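Local coordinates for protein ribonucleoside-diphosphate reductase subunit beta (Clostridium botulinum, PDB 6ZJK) that probably serves as the diiron R2 subunit of a ribonucleotide reductase, an enzyme that converts ribonucleoside diphosphates into deoxyribonucleotides for DNA synthesis, at residues 267-272 against 314-319; 274-279 against 302-307; 306-311 against 318-323. All coordinates share one frame; numbering follows the deposited sequence.

Interaction 1: 267-272 against 314-319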
loop_
_atom_site.group_PDB
_atom_site.type_symbol
_atom_site.label_atom_id
_atom_site.label_comp_id
_atom_site.label_asym_id
_atom_site.label_seq_id
_atom_site.Cartn_x
_atom_site.Cartn_y
_atom_site.Cartn_z
ATOM N N GLU A 267 -3.739 -21.278 22.646
ATOM C CA GLU A 267 -4.468 -20.012 22.611
ATOM C C GLU A 267 -4.854 -19.627 21.182
ATOM O O GLU A 267 -5.961 -19.133 20.938
ATOM C CB GLU A 267 -3.607 -18.927 23.259
ATOM C CG GLU A 267 -3.018 -19.291 24.592
ATOM C CD GLU A 267 -2.294 -18.117 25.228
ATOM O OE1 GLU A 267 -2.694 -16.954 24.969
ATOM O OE2 GLU A 267 -1.309 -18.356 25.962
ATOM N N PHE A 268 -4.067 -19.979 20.166
ATOM C CA PHE A 268 -4.489 -19.782 18.783
ATOM C C PHE A 268 -5.705 -20.638 18.436
ATOM O O PHE A 268 -6.604 -20.187 17.717
ATOM C CB PHE A 268 -3.329 -20.099 17.833
ATOM C CG PHE A 268 -2.225 -19.065 17.836
ATOM C CD1 PHE A 268 -2.363 -17.871 18.535
ATOM C CD2 PHE A 268 -1.076 -19.264 17.083
ATOM C CE1 PHE A 268 -1.361 -16.910 18.515
ATOM C CE2 PHE A 268 -0.055 -18.304 17.055
ATOM C CZ PHE A 268 -0.201 -17.129 17.774
ATOM N N ARG A 269 -5.728 -21.894 18.888
ATOM C CA ARG A 269 -6.862 -22.776 18.624
ATOM C C ARG A 269 -8.154 -22.220 19.218
ATOM O O ARG A 269 -9.228 -22.369 18.622
ATOM C CB ARG A 269 -6.573 -24.194 19.125
ATOM C CG ARG A 269 -5.615 -24.956 18.198
ATOM C CD ARG A 269 -5.312 -26.377 18.635
ATOM N NE ARG A 269 -6.224 -27.364 18.083
ATOM C CZ ARG A 269 -7.262 -27.885 18.733
ATOM N NH1 ARG A 269 -7.529 -27.524 19.979
ATOM N NH2 ARG A 269 -8.028 -28.769 18.132
ATOM N N GLN A 270 -8.063 -21.587 20.362
ATOM C CA GLN A 270 -9.214 -21.023 21.007
ATOM C C GLN A 270 -9.696 -19.746 20.356
ATOM O O GLN A 270 -10.854 -19.436 20.421
ATOM C CB GLN A 270 -8.956 -20.754 22.462
ATOM C CG GLN A 270 -8.862 -22.008 23.287
ATOM C CD GLN A 270 -10.048 -22.921 23.170
ATOM O OE1 GLN A 270 -11.125 -22.562 23.544
ATOM N NE2 GLN A 270 -9.831 -24.121 22.694
ATOM N N MET A 271 -8.797 -19.022 19.704
ATOM C CA MET A 271 -9.117 -17.815 18.998
ATOM C C MET A 271 -9.938 -18.232 17.839
ATOM O O MET A 271 -10.896 -17.629 17.547
ATOM C CB MET A 271 -7.859 -17.109 18.515
ATOM C CG MET A 271 -7.065 -16.418 19.595
ATOM S SD MET A 271 -5.798 -15.292 19.046
ATOM C CE MET A 271 -6.729 -14.153 18.103
ATOM N N MET A 272 -9.560 -19.272 17.166
ATOM C CA MET A 272 -10.325 -19.744 16.082
ATOM C C MET A 272 -11.709 -20.243 16.536
ATOM O O MET A 272 -12.648 -20.077 15.836
ATOM C CB MET A 272 -9.545 -20.814 15.409
ATOM C CG MET A 272 -10.186 -21.495 14.272
ATOM S SD MET A 272 -10.538 -20.505 12.843
ATOM C CE MET A 272 -9.061 -20.528 11.896
ATOM N N ILE A 314 -1.898 -24.421 9.187
ATOM C CA ILE A 314 -0.821 -23.888 10.007
ATOM C C ILE A 314 -0.351 -24.914 11.043
ATOM O O ILE A 314 0.249 -24.549 12.058
ATOM C CB ILE A 314 -1.216 -22.550 10.652
ATOM C CG1 ILE A 314 -2.541 -22.657 11.407
ATOM C CG2 ILE A 314 -1.395 -21.492 9.565
ATOM C CD1 ILE A 314 -2.826 -21.454 12.256
ATOM N N GLY A 315 -0.613 -26.197 10.797
ATOM C CA GLY A 315 -0.071 -27.261 11.621
ATOM C C GLY A 315 -0.759 -27.500 12.944
ATOM O O GLY A 315 -0.173 -28.122 13.830
ATOM N N LEU A 316 -2.011 -27.107 13.089
ATOM C CA LEU A 316 -2.707 -27.267 14.357
ATOM C C LEU A 316 -3.854 -28.262 14.207
ATOM O O LEU A 316 -4.397 -28.447 13.114
ATOM C CB LEU A 316 -3.218 -25.909 14.850
ATOM C CG LEU A 316 -2.120 -24.908 15.221
ATOM C CD1 LEU A 316 -2.730 -23.561 15.514
ATOM C CD2 LEU A 316 -1.377 -25.417 16.440
ATOM N N LYS A 317 -4.206 -28.910 15.318
ATOM C CA LYS A 317 -5.261 -29.916 15.220
ATOM C C LYS A 317 -6.624 -29.249 15.053
ATOM O O LYS A 317 -6.932 -28.279 15.757
ATOM C CB LYS A 317 -5.306 -30.805 16.465
ATOM C CG LYS A 317 -3.982 -31.332 16.977
ATOM C CD LYS A 317 -3.755 -32.752 16.470
ATOM C CE LYS A 317 -2.936 -33.579 17.474
ATOM N NZ LYS A 317 -2.037 -32.775 18.330
ATOM N N PRO A 318 -7.471 -29.853 14.217
ATOM C CA PRO A 318 -8.814 -29.303 13.988
ATOM C C PRO A 318 -9.651 -29.318 15.262
ATOM O O PRO A 318 -9.409 -30.093 16.187
ATOM C CB PRO A 318 -9.414 -30.245 12.933
ATOM C CG PRO A 318 -8.282 -30.987 12.359
ATOM C CD PRO A 318 -7.220 -31.064 13.419
ATOM N N LEU A 319 -10.635 -28.411 15.309
ATOM C CA LEU A 319 -11.599 -28.347 16.404
ATOM C C LEU A 319 -12.816 -29.236 16.174
ATOM O O LEU A 319 -13.407 -29.726 17.142
ATOM C CB LEU A 319 -12.072 -26.903 16.615
ATOM C CG LEU A 319 -11.050 -25.917 17.182
ATOM C CD1 LEU A 319 -11.513 -24.490 16.952
ATOM C CD2 LEU A 319 -10.841 -26.181 18.671
#

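Interaction 2: 274-279 against 302-307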
loop_
_atom_site.group_PDB
_atom_site.type_symbol
_atom_site.label_atom_id
_atom_site.label_comp_id
_atom_site.label_asym_id
_atom_site.label_seq_id
_atom_site.Cartn_x
_atom_site.Cartn_y
_atom_site.Cartn_z
ATOM N N MET A 274 -13.541 -19.172 19.082
ATOM C CA MET A 274 -14.464 -18.100 19.300
ATOM C C MET A 274 -14.822 -17.419 18.014
ATOM O O MET A 274 -15.957 -17.216 17.722
ATOM C CB MET A 274 -13.826 -17.065 20.166
ATOM C CG MET A 274 -13.568 -17.451 21.591
ATOM S SD MET A 274 -15.040 -17.491 22.619
ATOM C CE MET A 274 -14.325 -18.043 24.150
ATOM N N GLY A 275 -13.937 -17.255 17.064
ATOM C CA GLY A 275 -14.261 -16.696 15.793
ATOM C C GLY A 275 -15.285 -17.489 15.080
ATOM O O GLY A 275 -16.133 -16.921 14.504
ATOM N N VAL A 276 -15.166 -18.796 15.097
ATOM C CA VAL A 276 -16.130 -19.685 14.512
ATOM C C VAL A 276 -17.500 -19.504 15.173
ATOM O O VAL A 276 -18.463 -19.427 14.526
ATOM C CB VAL A 276 -15.696 -21.157 14.606
ATOM C CG1 VAL A 276 -16.718 -22.061 14.019
ATOM C CG2 VAL A 276 -14.376 -21.389 13.910
ATOM N N GLU A 277 -17.539 -19.411 16.471
ATOM C CA GLU A 277 -18.776 -19.268 17.186
ATOM C C GLU A 277 -19.455 -17.952 16.843
ATOM O O GLU A 277 -20.593 -17.924 16.543
ATOM C CB GLU A 277 -18.548 -19.464 18.667
ATOM C CG GLU A 277 -18.610 -20.923 19.101
ATOM C CD GLU A 277 -18.014 -21.164 20.469
ATOM O OE1 GLU A 277 -18.082 -20.268 21.300
ATOM O OE2 GLU A 277 -17.449 -22.244 20.711
ATOM N N HIS A 278 -18.706 -16.878 16.851
ATOM C CA HIS A 278 -19.204 -15.592 16.465
ATOM C C HIS A 278 -19.743 -15.567 15.044
ATOM O O HIS A 278 -20.794 -15.108 14.830
ATOM C CB HIS A 278 -18.127 -14.545 16.554
ATOM C CG HIS A 278 -17.702 -14.211 17.932
ATOM N ND1 HIS A 278 -16.693 -13.330 18.192
ATOM C CD2 HIS A 278 -18.133 -14.642 19.130
ATOM C CE1 HIS A 278 -16.520 -13.223 19.486
ATOM N NE2 HIS A 278 -17.384 -14.009 20.080
ATOM N N GLU A 279 -19.027 -16.091 14.081
ATOM C CA GLU A 279 -19.416 -16.037 12.676
ATOM C C GLU A 279 -20.675 -16.861 12.405
ATOM O O GLU A 279 -21.511 -16.476 11.581
ATOM C CB GLU A 279 -18.241 -16.484 11.805
ATOM C CG GLU A 279 -18.434 -16.258 10.339
ATOM C CD GLU A 279 -18.744 -14.785 10.001
ATOM O OE1 GLU A 279 -18.153 -13.856 10.605
ATOM O OE2 GLU A 279 -19.635 -14.560 9.162
ATOM N N TYR A 302 -20.820 -25.317 7.490
ATOM C CA TYR A 302 -19.864 -24.755 6.538
ATOM C C TYR A 302 -18.729 -24.042 7.260
ATOM O O TYR A 302 -17.552 -24.281 6.965
ATOM C CB TYR A 302 -20.563 -23.814 5.555
ATOM C CG TYR A 302 -19.646 -23.229 4.502
ATOM C CD1 TYR A 302 -18.771 -24.035 3.772
ATOM C CD2 TYR A 302 -19.665 -21.858 4.221
ATOM C CE1 TYR A 302 -17.935 -23.488 2.805
ATOM C CE2 TYR A 302 -18.833 -21.307 3.260
ATOM C CZ TYR A 302 -17.971 -22.123 2.558
ATOM O OH TYR A 302 -17.156 -21.557 1.605
ATOM N N ILE A 303 -19.058 -23.199 8.240
ATOM C CA ILE A 303 -18.028 -22.454 8.953
ATOM C C ILE A 303 -17.080 -23.401 9.683
ATOM O O ILE A 303 -15.856 -23.223 9.644
ATOM C CB ILE A 303 -18.667 -21.444 9.926
ATOM C CG1 ILE A 303 -19.647 -20.509 9.192
ATOM C CG2 ILE A 303 -17.589 -20.629 10.621
ATOM C CD1 ILE A 303 -19.041 -19.811 8.013
ATOM N N LYS A 304 -17.626 -24.438 10.338
ATOM C CA LYS A 304 -16.786 -25.384 11.064
ATOM C C LYS A 304 -15.860 -26.127 10.113
ATOM O O LYS A 304 -14.693 -26.369 10.440
ATOM C CB LYS A 304 -17.651 -26.366 11.874
ATOM C CG LYS A 304 -18.272 -25.748 13.120
ATOM C CD LYS A 304 -19.084 -26.742 13.974
ATOM C CE LYS A 304 -19.750 -26.030 15.167
ATOM N NZ LYS A 304 -20.661 -26.910 15.989
ATOM N N TYR A 305 -16.377 -26.528 8.948
ATOM C CA TYR A 305 -15.550 -27.200 7.948
ATOM C C TYR A 305 -14.390 -26.311 7.512
ATOM O O TYR A 305 -13.268 -26.790 7.311
ATOM C CB TYR A 305 -16.409 -27.599 6.743
ATOM C CG TYR A 305 -15.622 -28.039 5.520
ATOM C CD1 TYR A 305 -15.147 -29.343 5.388
ATOM C CD2 TYR A 305 -15.354 -27.141 4.496
ATOM C CE1 TYR A 305 -14.434 -29.730 4.263
ATOM C CE2 TYR A 305 -14.643 -27.512 3.371
ATOM C CZ TYR A 305 -14.180 -28.802 3.258
ATOM O OH TYR A 305 -13.465 -29.153 2.127
ATOM N N LEU A 306 -14.653 -25.023 7.324
ATOM C CA LEU A 306 -13.589 -24.108 6.924
ATOM C C LEU A 306 -12.511 -24.005 7.993
ATOM O O LEU A 306 -11.318 -23.969 7.673
ATOM C CB LEU A 306 -14.171 -22.719 6.619
ATOM C CG LEU A 306 -14.948 -22.598 5.308
ATOM C CD1 LEU A 306 -15.517 -21.172 5.102
ATOM C CD2 LEU A 306 -14.085 -22.991 4.133
ATOM N N SER A 307 -12.905 -23.958 9.271
ATOM C CA SER A 307 -11.899 -23.814 10.315
ATOM C C SER A 307 -10.976 -25.027 10.376
ATOM O O SER A 307 -9.788 -24.876 10.682
ATOM C CB SER A 307 -12.549 -23.548 11.673
ATOM O OG SER A 307 -13.117 -24.709 12.220
#

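Interaction 3: 306-311 against 318-323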
loop_
_atom_site.group_PDB
_atom_site.type_symbol
_atom_site.label_atom_id
_atom_site.label_comp_id
_atom_site.label_asym_id
_atom_site.label_seq_id
_atom_site.Cartn_x
_atom_site.Cartn_y
_atom_site.Cartn_z
ATOM N N LEU A 306 -14.653 -25.023 7.324
ATOM C CA LEU A 306 -13.589 -24.108 6.924
ATOM C C LEU A 306 -12.511 -24.005 7.993
ATOM O O LEU A 306 -11.318 -23.969 7.673
ATOM C CB LEU A 306 -14.171 -22.719 6.619
ATOM C CG LEU A 306 -14.948 -22.598 5.308
ATOM C CD1 LEU A 306 -15.517 -21.172 5.102
ATOM C CD2 LEU A 306 -14.085 -22.991 4.133
ATOM N N SER A 307 -12.905 -23.958 9.271
ATOM C CA SER A 307 -11.899 -23.814 10.315
ATOM C C SER A 307 -10.976 -25.027 10.376
ATOM O O SER A 307 -9.788 -24.876 10.682
ATOM C CB SER A 307 -12.549 -23.548 11.673
ATOM O OG SER A 307 -13.117 -24.709 12.220
ATOM N N ASN A 308 -11.482 -26.229 10.064
ATOM C CA ASN A 308 -10.611 -27.406 10.037
ATOM C C ASN A 308 -9.507 -27.230 9.000
ATOM O O ASN A 308 -8.338 -27.526 9.268
ATOM C CB ASN A 308 -11.406 -28.675 9.720
ATOM C CG ASN A 308 -12.415 -29.027 10.794
ATOM O OD1 ASN A 308 -12.345 -28.563 11.931
ATOM N ND2 ASN A 308 -13.372 -29.848 10.424
ATOM N N LEU A 309 -9.869 -26.756 7.800
ATOM C CA LEU A 309 -8.863 -26.507 6.767
ATOM C C LEU A 309 -7.859 -25.453 7.230
ATOM O O LEU A 309 -6.649 -25.619 7.068
ATOM C CB LEU A 309 -9.534 -26.036 5.471
ATOM C CG LEU A 309 -10.677 -26.829 4.818
ATOM C CD1 LEU A 309 -11.117 -26.126 3.521
ATOM C CD2 LEU A 309 -10.325 -28.272 4.571
ATOM N N ARG A 310 -8.353 -24.354 7.814
ATOM C CA ARG A 310 -7.471 -23.259 8.201
ATOM C C ARG A 310 -6.478 -23.688 9.271
ATOM O O ARG A 310 -5.292 -23.357 9.186
ATOM C CB ARG A 310 -8.290 -22.068 8.698
ATOM C CG ARG A 310 -9.366 -21.609 7.752
ATOM C CD ARG A 310 -8.829 -21.286 6.357
ATOM N NE ARG A 310 -9.871 -20.704 5.512
ATOM C CZ ARG A 310 -10.132 -21.088 4.263
ATOM N NH1 ARG A 310 -9.429 -22.060 3.702
ATOM N NH2 ARG A 310 -11.111 -20.501 3.580
ATOM N N LEU A 311 -6.933 -24.458 10.266
ATOM C CA LEU A 311 -6.048 -24.861 11.352
ATOM C C LEU A 311 -5.008 -25.863 10.869
ATOM O O LEU A 311 -3.823 -25.751 11.211
ATOM C CB LEU A 311 -6.857 -25.435 12.524
ATOM C CG LEU A 311 -7.616 -24.418 13.392
ATOM C CD1 LEU A 311 -8.296 -25.103 14.575
ATOM C CD2 LEU A 311 -6.721 -23.316 13.899
ATOM N N PRO A 318 -7.471 -29.853 14.217
ATOM C CA PRO A 318 -8.814 -29.303 13.988
ATOM C C PRO A 318 -9.651 -29.318 15.262
ATOM O O PRO A 318 -9.409 -30.093 16.187
ATOM C CB PRO A 318 -9.414 -30.245 12.933
ATOM C CG PRO A 318 -8.282 -30.987 12.359
ATOM C CD PRO A 318 -7.220 -31.064 13.419
ATOM N N LEU A 319 -10.635 -28.411 15.309
ATOM C CA LEU A 319 -11.599 -28.347 16.404
ATOM C C LEU A 319 -12.816 -29.236 16.174
ATOM O O LEU A 319 -13.407 -29.726 17.142
ATOM C CB LEU A 319 -12.072 -26.903 16.615
ATOM C CG LEU A 319 -11.050 -25.917 17.182
ATOM C CD1 LEU A 319 -11.513 -24.490 16.952
ATOM C CD2 LEU A 319 -10.841 -26.181 18.671
ATOM N N TYR A 320 -13.213 -29.465 14.923
ATOM C CA TYR A 320 -14.439 -30.204 14.616
ATOM C C TYR A 320 -14.147 -31.367 13.671
ATOM O O TYR A 320 -14.661 -31.417 12.550
ATOM C CB TYR A 320 -15.472 -29.250 14.015
ATOM C CG TYR A 320 -15.550 -27.943 14.775
ATOM C CD1 TYR A 320 -16.242 -27.864 15.981
ATOM C CD2 TYR A 320 -14.919 -26.792 14.299
ATOM C CE1 TYR A 320 -16.311 -26.671 16.691
ATOM C CE2 TYR A 320 -14.977 -25.595 15.003
ATOM C CZ TYR A 320 -15.671 -25.549 16.208
ATOM O OH TYR A 320 -15.743 -24.372 16.922
ATOM N N PRO A 321 -13.360 -32.356 14.117
ATOM C CA PRO A 321 -12.951 -33.434 13.200
ATOM C C PRO A 321 -14.113 -34.254 12.689
ATOM O O PRO A 321 -13.977 -34.927 11.658
ATOM C CB PRO A 321 -12.009 -34.304 14.058
ATOM C CG PRO A 321 -11.641 -33.463 15.250
ATOM C CD PRO A 321 -12.848 -32.567 15.481
ATOM N N GLU A 322 -15.263 -34.204 13.357
ATOM C CA GLU A 322 -16.406 -35.005 12.952
ATOM C C GLU A 322 -17.110 -34.454 11.717
ATOM O O GLU A 322 -17.950 -35.153 11.146
ATOM C CB GLU A 322 -17.383 -35.136 14.133
ATOM C CG GLU A 322 -18.163 -33.865 14.515
ATOM C CD GLU A 322 -17.317 -32.841 15.288
ATOM O OE1 GLU A 322 -17.908 -31.875 15.818
ATOM O OE2 GLU A 322 -16.079 -33.025 15.420
ATOM N N ILE A 323 -16.767 -33.241 11.277
ATOM C CA ILE A 323 -17.315 -32.652 10.059
ATOM C C ILE A 323 -16.219 -32.730 9.004
ATOM O O ILE A 323 -15.376 -31.832 8.905
ATOM C CB ILE A 323 -17.753 -31.198 10.283
ATOM C CG1 ILE A 323 -18.780 -31.105 11.405
ATOM C CG2 ILE A 323 -18.313 -30.593 8.997
ATOM C CD1 ILE A 323 -19.083 -29.677 11.784
HETATM O O HOH W 1 -11.184 -26.684 13.331
#

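Interaction 1: 267-272 against 314-319
A Schellman motif ends helix 296-313, with G315 at positive phi as its C-prime residue, and the chain leaving it, from L316 to L319, is received by R269 on helix 262-287. The case illustrates how one arginine can bond to an irregular segment through its backbone oxygens while its carbon chain and guanidinium face pack on leucines. The R269 chain runs straight through chi2 and bends at chi3 (91°), which turns the guanidinium edge toward the loop. Side-on, two nitrogens meet the same atom: NE of R269 lies 2.6 Å from K317 O, with an N-H...O angle of 140°, and NH2 of R269 lies 2.7 Å from that oxygen. NH2 stands well above the carbonyl plane, whereas NE is only tilted from it. K317 O lies between NE and NH2, and P318 O, beyond NH2, is reached by a third, weak bond; both oxygens stay near the guanidinium plane. Over one guanidinium face lies the isobutyl end of L319, whose CD2 is 3.8 Å from R269 NH1; its other methyl, CD1, rests 3.5 Å from the backbone O of R269. The aliphatic part of the arginine is used too, since its CG meets L316 CD1 at 4.2 Å. That same methyl touches F268 CB, and L319 CD1 meets M272 CG, continuing the apolar seam along the helix. K317 and P318 accept their bonds through main-chain carbonyls. E266 forms a salt bridge with R269 NH1, an interaction that would steady the charged group from its own helix. Beyond the seam, M272 reaches S307, R310 and L311 of helix 296-313, F268 packs on L194 and M198 of helix 190-220, and I314 touches Y201 of that same helix.

Interaction 2: 274-279 against 302-307
V276 places its two methyls over three residues of helix 296-313, overlapping I303 and K304 with one branch and S307 with the other. CG1, anti to the backbone N (chi1 179°), meets I303 CG2 at 3.8 Å, the two side chains lying alongside and pointing opposite ways. Across the same methyl runs the K304 chain, at about a right angle, its CG 4.1 Å from V276 CG1. The other methyl, CG2, presses against the CB of S307 at 3.6 Å. The CA atoms of V276 and I303 are the nearest pair, 6.5 Å apart, and the axes of the two short segments come within 9.8 Å at 158°, close to antiparallel. One turn further along, E279 adds only its aliphatic part, CG lying 4.3 Å from I303 CD1. Its carboxylate goes elsewhere, to a salt bridge with R173 and a hydrogen bond with S210; the side chain is about 14 Å from a bound iron ion, and E279 is not among the iron ligands. The ammonium of K304 pairs with E300, leaving the alkyl chain for the contact. A chi1 of 75° folds the S307 hydroxyl back over its own helix, where OG donates to K304 O at 2.9 Å. No hydrogen bond crosses between the segments. The polar groups here are satisfied along or beyond their helices, and the interface itself depends on shape and hydrophobic burial.

Interaction 3: 306-311 against 318-323
Helix 306-311 and the loop 318-323 come closest at N308 and P318, whose CA atoms are 4.7 Å apart, and the loop then turns through a type I beta turn from Y320 to I323. N308 answers both backbone polar groups of Y320 with one amide. Its OD1 accepts from Y320 N at 3.2 Å, the N-H...O angle being 152°, while its ND2 donates to Y320 O at 2.9 Å. That carbonyl also receives I323 N within the turn, and the two donors reach it from opposite faces of its plane. With CG beside its own backbone N (chi1 -65°), the N308 side chain reaches the loop and crosses P318 at about a right angle, OD1 3.5 Å from P318 CB. A water links the segments further, donating to N308 OD1 and to S307 OG and accepting from L319 N at 2.7 Å. S307 OG also lies at the edge of the Y320 ring. Apolar contact comes from L311 CD1 against L319 CG, 3.9 Å away. The chemistry implies that one buried amide serves both Y320 N and Y320 O, while the turn gives that oxygen its second bond and the water serves L319 N.

The three contacts lie on one side of the chain's centre and join three consecutive elements: helix 262-287, helix 296-313 and the loop before helix 330-334. Interactions 1 and 2 share the first helix and have centres about 12 Å apart; interaction 3 lies about 9 Å from each, sharing L306 and S307 of the second helix with interaction 2 and P318 and L319 with interaction 1. Interaction 2 pairs the helices as an antiparallel hairpin, interaction 3 folds the loop back on the second helix, and interaction 1 ties it to the first. Y320 also lies against V276 and K304. Together they form an outer layer of the all-helical diiron fold.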